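Local atomic coordinates of F5/8 type C domain protein (PDB entry 4ZRX), a protein that probably acts as an alpha-L-fucosidase that releases L-fucose from glycans, its TIM-barrel domain being joined to an F5/8 type C domain. Residues E181-G186 / M217-D222; T242-G247 / F281-E286. All coordinates share one frame; numbering follows the deposited sequence. Where two conformers were deposited one is given.

Interaction 1 (E181-G186 / M217-D222). With EDO (1,2-ethanediol), chain B.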
loop_
_atom_site.group_PDB
_atom_site.type_symbol
_atom_site.label_atom_id
_atom_site.label_comp_id
_atom_site.label_asym_id
_atom_site.label_seq_id
_atom_site.Cartn_x
_atom_site.Cartn_y
_atom_site.Cartn_z
ATOM N N GLU A 181 -11.897 14.068 -4.616
ATOM C CA GLU A 181 -11.062 13.288 -5.519
ATOM C C GLU A 181 -11.972 12.483 -6.426
ATOM O O GLU A 181 -12.953 11.918 -5.929
ATOM C CB GLU A 181 -10.083 12.359 -4.730
ATOM C CG GLU A 181 -9.145 11.484 -5.580
ATOM C CD GLU A 181 -7.965 10.878 -4.840
ATOM O OE1 GLU A 181 -7.715 11.247 -3.692
ATOM O OE2 GLU A 181 -7.217 10.090 -5.485
ATOM N N VAL A 182 -11.609 12.421 -7.710
ATOM C CA VAL A 182 -12.269 11.636 -8.733
ATOM C C VAL A 182 -11.248 10.706 -9.346
ATOM O O VAL A 182 -10.225 11.169 -9.875
ATOM C CB VAL A 182 -12.885 12.521 -9.855
ATOM C CG1 VAL A 182 -13.572 11.686 -10.852
ATOM C CG2 VAL A 182 -13.880 13.494 -9.209
ATOM N N TRP A 183 -11.468 9.394 -9.156
ATOM C CA TRP A 183 -10.491 8.397 -9.518
ATOM C C TRP A 183 -10.926 7.747 -10.821
ATOM O O TRP A 183 -12.031 7.170 -10.893
ATOM C CB TRP A 183 -10.451 7.341 -8.405
ATOM C CG TRP A 183 -9.127 6.851 -7.986
ATOM C CD1 TRP A 183 -8.308 7.449 -7.078
ATOM C CD2 TRP A 183 -8.478 5.612 -8.336
ATOM N NE1 TRP A 183 -7.198 6.718 -6.869
ATOM C CE2 TRP A 183 -7.272 5.561 -7.588
ATOM C CE3 TRP A 183 -8.722 4.613 -9.272
ATOM C CZ2 TRP A 183 -6.367 4.491 -7.692
ATOM C CZ3 TRP A 183 -7.847 3.570 -9.367
ATOM C CH2 TRP A 183 -6.697 3.484 -8.556
ATOM N N PHE A 184 -10.066 7.849 -11.836
ATOM C CA PHE A 184 -10.293 7.230 -13.139
ATOM C C PHE A 184 -9.229 6.179 -13.406
ATOM O O PHE A 184 -8.101 6.451 -13.833
ATOM C CB PHE A 184 -10.260 8.313 -14.222
ATOM C CG PHE A 184 -11.402 9.319 -14.181
ATOM C CD1 PHE A 184 -12.702 8.952 -13.887
ATOM C CD2 PHE A 184 -11.170 10.621 -14.608
ATOM C CE1 PHE A 184 -13.727 9.859 -13.934
ATOM C CE2 PHE A 184 -12.205 11.571 -14.674
ATOM C CZ PHE A 184 -13.509 11.194 -14.312
ATOM N N ASP A 185 -9.575 4.939 -13.073
ATOM C CA ASP A 185 -8.712 3.802 -13.217
ATOM C C ASP A 185 -8.301 3.630 -14.658
ATOM O O ASP A 185 -9.133 3.802 -15.567
ATOM C CB ASP A 185 -9.449 2.602 -12.705
ATOM C CG ASP A 185 -8.580 1.432 -12.407
ATOM O OD1 ASP A 185 -7.418 1.403 -12.848
ATOM O OD2 ASP A 185 -9.124 0.551 -11.687
ATOM N N GLY A 186 -7.009 3.331 -14.869
ATOM C CA GLY A 186 -6.475 3.117 -16.238
ATOM C C GLY A 186 -6.635 1.694 -16.727
ATOM O O GLY A 186 -6.411 1.395 -17.901
HETATM N N MSE A 217 -8.336 15.213 -10.111
HETATM C CA MSE A 217 -8.572 14.119 -11.060
HETATM C C MSE A 217 -7.375 13.200 -11.028
HETATM O O MSE A 217 -6.254 13.590 -11.325
HETATM C CB MSE A 217 -8.808 14.672 -12.471
HETATM C CG MSE A 217 -9.225 13.615 -13.479
HETATM SE SE MSE A 217 -9.637 14.555 -15.101
HETATM C CE MSE A 217 -9.537 13.249 -16.506
ATOM N N ALA A 218 -7.601 11.957 -10.574
ATOM C CA ALA A 218 -6.543 10.992 -10.275
ATOM C C ALA A 218 -6.437 9.813 -11.229
ATOM O O ALA A 218 -7.440 9.300 -11.738
ATOM C CB ALA A 218 -6.772 10.472 -8.878
ATOM N N ILE A 219 -5.183 9.397 -11.447
ATOM C CA ILE A 219 -4.754 8.180 -12.141
ATOM C C ILE A 219 -4.788 8.484 -13.630
ATOM O O ILE A 219 -3.750 8.895 -14.188
ATOM C CB ILE A 219 -5.525 6.911 -11.736
ATOM C CG1 ILE A 219 -5.700 6.834 -10.220
ATOM C CG2 ILE A 219 -4.882 5.687 -12.357
ATOM C CD1 ILE A 219 -4.411 6.832 -9.357
HETATM N N MSE A 220 -5.937 8.330 -14.288
HETATM C CA MSE A 220 -6.112 8.869 -15.655
HETATM C C MSE A 220 -6.592 10.287 -15.407
HETATM O O MSE A 220 -7.784 10.621 -15.455
HETATM C CB MSE A 220 -7.102 8.051 -16.493
HETATM C CG MSE A 220 -6.690 6.659 -16.773
HETATM SE SE MSE A 220 -4.943 6.493 -17.616
HETATM C CE MSE A 220 -5.362 7.394 -19.224
ATOM N N GLY A 221 -5.621 11.096 -15.031
ATOM C CA GLY A 221 -5.822 12.474 -14.584
ATOM C C GLY A 221 -4.446 13.133 -14.558
ATOM O O GLY A 221 -3.436 12.451 -14.589
ATOM N N ASP A 222 -4.374 14.459 -14.500
ATOM C CA ASP A 222 -3.072 15.107 -14.339
ATOM C C ASP A 222 -2.871 15.712 -12.968
ATOM O O ASP A 222 -1.830 16.371 -12.738
ATOM C CB ASP A 222 -2.834 16.192 -15.426
ATOM C CG ASP A 222 -3.837 17.293 -15.409
ATOM O OD1 ASP A 222 -4.663 17.448 -14.481
ATOM O OD2 ASP A 222 -3.723 18.096 -16.422
HETATM C C1 EDO B . -4.457 2.124 -11.354
HETATM O O1 EDO B . -4.912 0.779 -11.206
HETATM C C2 EDO B . -3.590 2.236 -12.603
HETATM O O2 EDO B . -4.450 2.376 -13.744
#

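Interaction 2 (T242-G247 / F281-E286)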
loop_
_atom_site.group_PDB
_atom_site.type_symbol
_atom_site.label_atom_id
_atom_site.label_comp_id
_atom_site.label_asym_id
_atom_site.label_seq_id
_atom_site.Cartn_x
_atom_site.Cartn_y
_atom_site.Cartn_z
ATOM N N THR A 242 7.948 15.667 -11.914
ATOM C CA THR A 242 8.253 14.460 -12.656
ATOM C C THR A 242 8.182 14.667 -14.164
ATOM O O THR A 242 7.428 15.537 -14.687
ATOM C CB THR A 242 7.303 13.278 -12.238
ATOM O OG1 THR A 242 7.651 12.138 -13.007
ATOM C CG2 THR A 242 5.806 13.613 -12.426
ATOM N N VAL A 243 9.015 13.917 -14.866
ATOM C CA VAL A 243 8.992 13.887 -16.333
ATOM C C VAL A 243 7.855 13.011 -16.878
ATOM O O VAL A 243 7.601 12.994 -18.102
ATOM C CB VAL A 243 10.327 13.392 -16.880
ATOM C CG1 VAL A 243 11.442 14.247 -16.409
ATOM C CG2 VAL A 243 10.601 11.925 -16.518
ATOM N N LEU A 244 7.221 12.192 -16.019
ATOM C CA LEU A 244 6.148 11.311 -16.483
ATOM C C LEU A 244 4.943 12.119 -16.939
ATOM O O LEU A 244 4.400 12.870 -16.164
ATOM C CB LEU A 244 5.756 10.287 -15.414
ATOM C CG LEU A 244 4.777 9.185 -15.866
ATOM C CD1 LEU A 244 5.362 8.207 -16.830
ATOM C CD2 LEU A 244 4.200 8.461 -14.587
ATOM N N THR A 245 4.508 11.907 -18.183
ATOM C CA THR A 245 3.452 12.685 -18.772
ATOM C C THR A 245 2.140 12.001 -18.363
ATOM O O THR A 245 1.946 10.800 -18.635
ATOM C CB THR A 245 3.563 12.755 -20.309
ATOM O OG1 THR A 245 4.804 13.338 -20.687
ATOM C CG2 THR A 245 2.402 13.582 -20.857
ATOM N N PRO A 246 1.214 12.755 -17.765
ATOM C CA PRO A 246 -0.114 12.211 -17.493
ATOM C C PRO A 246 -0.722 11.509 -18.675
ATOM O O PRO A 246 -0.689 12.038 -19.805
ATOM C CB PRO A 246 -0.926 13.439 -17.068
ATOM C CG PRO A 246 0.073 14.247 -16.362
ATOM C CD PRO A 246 1.359 14.094 -17.168
ATOM N N GLY A 247 -1.276 10.325 -18.419
ATOM C CA GLY A 247 -1.783 9.456 -19.473
ATOM C C GLY A 247 -2.937 10.040 -20.274
ATOM O O GLY A 247 -3.226 9.595 -21.387
ATOM N N PHE A 281 6.040 18.108 -14.823
ATOM C CA PHE A 281 4.703 18.117 -14.275
ATOM C C PHE A 281 4.738 17.992 -12.767
ATOM O O PHE A 281 5.474 17.151 -12.268
ATOM C CB PHE A 281 3.851 16.964 -14.855
ATOM C CG PHE A 281 3.850 16.889 -16.339
ATOM C CD1 PHE A 281 2.958 17.616 -17.089
ATOM C CD2 PHE A 281 4.760 16.089 -16.996
ATOM C CE1 PHE A 281 3.003 17.556 -18.484
ATOM C CE2 PHE A 281 4.811 16.029 -18.360
ATOM C CZ PHE A 281 3.931 16.767 -19.098
ATOM N N TRP A 282 3.894 18.760 -12.042
ATOM C CA TRP A 282 3.662 18.447 -10.621
ATOM C C TRP A 282 2.565 17.381 -10.638
ATOM O O TRP A 282 1.372 17.620 -10.984
ATOM C CB TRP A 282 3.254 19.658 -9.762
ATOM C CG TRP A 282 3.268 19.239 -8.310
ATOM C CD1 TRP A 282 2.270 18.672 -7.624
ATOM C CD2 TRP A 282 4.396 19.260 -7.422
ATOM N NE1 TRP A 282 2.682 18.285 -6.391
ATOM C CE2 TRP A 282 3.976 18.677 -6.213
ATOM C CE3 TRP A 282 5.705 19.721 -7.524
ATOM C CZ2 TRP A 282 4.812 18.576 -5.097
ATOM C CZ3 TRP A 282 6.552 19.604 -6.406
ATOM C CH2 TRP A 282 6.076 19.041 -5.204
ATOM N N TYR A 283 2.952 16.155 -10.297
ATOM C CA TYR A 283 2.074 14.981 -10.538
ATOM C C TYR A 283 2.457 14.001 -9.469
ATOM O O TYR A 283 3.281 13.136 -9.681
ATOM C CB TYR A 283 2.325 14.497 -11.946
ATOM C CG TYR A 283 1.396 13.447 -12.527
ATOM C CD1 TYR A 283 0.011 13.456 -12.260
ATOM C CD2 TYR A 283 1.879 12.514 -13.442
ATOM C CE1 TYR A 283 -0.835 12.504 -12.788
ATOM C CE2 TYR A 283 1.004 11.534 -13.989
ATOM C CZ TYR A 283 -0.347 11.571 -13.685
ATOM O OH TYR A 283 -1.219 10.660 -14.285
ATOM N N PRO A 284 1.861 14.148 -8.291
ATOM C CA PRO A 284 2.350 13.458 -7.126
ATOM C C PRO A 284 1.747 12.095 -6.917
ATOM O O PRO A 284 0.626 11.859 -7.276
ATOM C CB PRO A 284 1.937 14.385 -5.982
ATOM C CG PRO A 284 0.642 14.969 -6.448
ATOM C CD PRO A 284 0.915 15.230 -7.907
ATOM N N SER A 285 2.552 11.239 -6.320
ATOM C CA SER A 285 2.282 9.813 -6.156
ATOM C C SER A 285 1.241 9.473 -5.109
ATOM O O SER A 285 1.313 10.009 -4.004
ATOM C CB SER A 285 3.602 9.153 -5.731
ATOM O OG SER A 285 3.425 7.789 -5.454
ATOM N N GLU A 286 0.325 8.557 -5.454
ATOM C CA GLU A 286 -0.611 7.993 -4.544
ATOM C C GLU A 286 -0.400 6.490 -4.520
ATOM O O GLU A 286 -0.436 5.813 -5.566
ATOM C CB GLU A 286 -2.024 8.331 -5.014
ATOM C CG GLU A 286 -3.144 7.990 -4.038
ATOM C CD GLU A 286 -4.509 8.234 -4.698
ATOM O OE1 GLU A 286 -4.846 7.521 -5.673
ATOM O OE2 GLU A 286 -5.218 9.171 -4.281
HETATM O O HOH W 1 -1.916 8.530 -16.305
#

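Interaction 1 (E181-G186 / M217-D222)
Trp-183 and Ile-219 meet where two parallel barrel strands, 181-184 and 216-219, run out into their loops. Start at Ile-219 CB, which sits 3.4 Å from the carbonyl O of Phe-184. CG2, anti to the residue's own N, reaches the ethanediol O2. CG1, anti to the carbonyl carbon (chi1 -44°), swings over the indole and lies 3.4 Å from the centroid of the six-membered ring of Trp-183, a CH-pi contact over the face. CD1 carries on past Trp-183 CZ2 at 3.5 Å. With an alanine in place of Trp-183, the isoleucine branch would probably lose the ring face it lies on, and Glu-286 its NE1 donor.

The backbone ladder is regular at first: Ala-218 N gives to Val-182 O and Phe-184 N to Ala-218 O, both bonds nearly straight. Ile-219 then takes a positive phi (82°), and the next rung, Met-220 N to Phe-184 O, is more bent. Met-220 centres an inverse gamma turn, and its buried O has no polar partner, lying instead in the plane of the Phe-184 ring at its edge. Selenomethionine Met-217 makes a Met-aromatic contact at the edge of that ring too, SE 5.2 Å from its centroid.

Beyond the strand, Asp-185 OD1 accepts from both ethanediol hydroxyls, O1 at 3.1 Å and O2 at 3.2 Å, and Gly-186 N gives to O2; Tyr-144 holds OD2. The diol probably comes from the crystallisation liquor, but a carboxylate gripping it beside an indole, at the C-terminal ends of barrel strands, is consistent with a pocket suited to sugar hydroxyls.

Interaction 2 (T242-G247 / F281-E286)
Two backbone hydrogen bonds tie Thr-242 to Phe-281, the antiparallel hydrogen-bonded pair between strands 241-242 and 279-290. Thr-242 N gives to Phe-281 O at 2.9 Å, and Phe-281 N gives back to Thr-242 O.

The CH-pi contacts come from one proline. Pro-246 places CD over the face of Phe-281, 3.8 Å from the ring centroid, and its neighbour CG over the face of Tyr-283, 3.7 Å from that centroid. Tyr-283 reaches it because its CG stands anti to the backbone N (chi1 -170°), while Thr-242 CG2 sits at the edge of the same ring, 3.6 Å from Tyr-283 CB.

Between strand and proline the chain makes an ST turn, Thr-242 OG1 accepting from Leu-244 N at 3.0 Å, and this starts the loop that leads from the barrel sheet to helix 252-259. OG1 also donates to Leu-268 O, so one hydroxyl both accepts and gives, which is likely to hold its rotation.

Other polar atoms border the aromatics. Leu-244 O comes within 3.3 Å of Phe-281 CD2, and Thr-245 OG1 lies near Phe-281 CE2. A water accepts from Gly-247 N at 2.8 Å and bonds Tyr-283 OH, bridging the backbone just past the proline to the phenol.

The centres of the two interactions lie about 12 Å apart on one barrel sheet, and the segment 281-286 touches interaction 1 at two places. Glu-286 OE1 probably accepts a hydrogen bond from Trp-183 NE1, 2.8 Å away, while Glu-286 OE2 lies just 2.5 Å from Glu-181 OE2, a close approach of two carboxylates. Nearer the loops, Tyr-283 OH makes weak hydrogen bonds to Ile-219 O, 3.1 Å away, and to Gly-221 O, and Pro-246 packs on Asp-222. Interaction 1 meets the ethanediol directly through Asp-185 and Gly-186; interaction 2 relates to the diol site indirectly, as Glu-286 holds the indole that the diol touches.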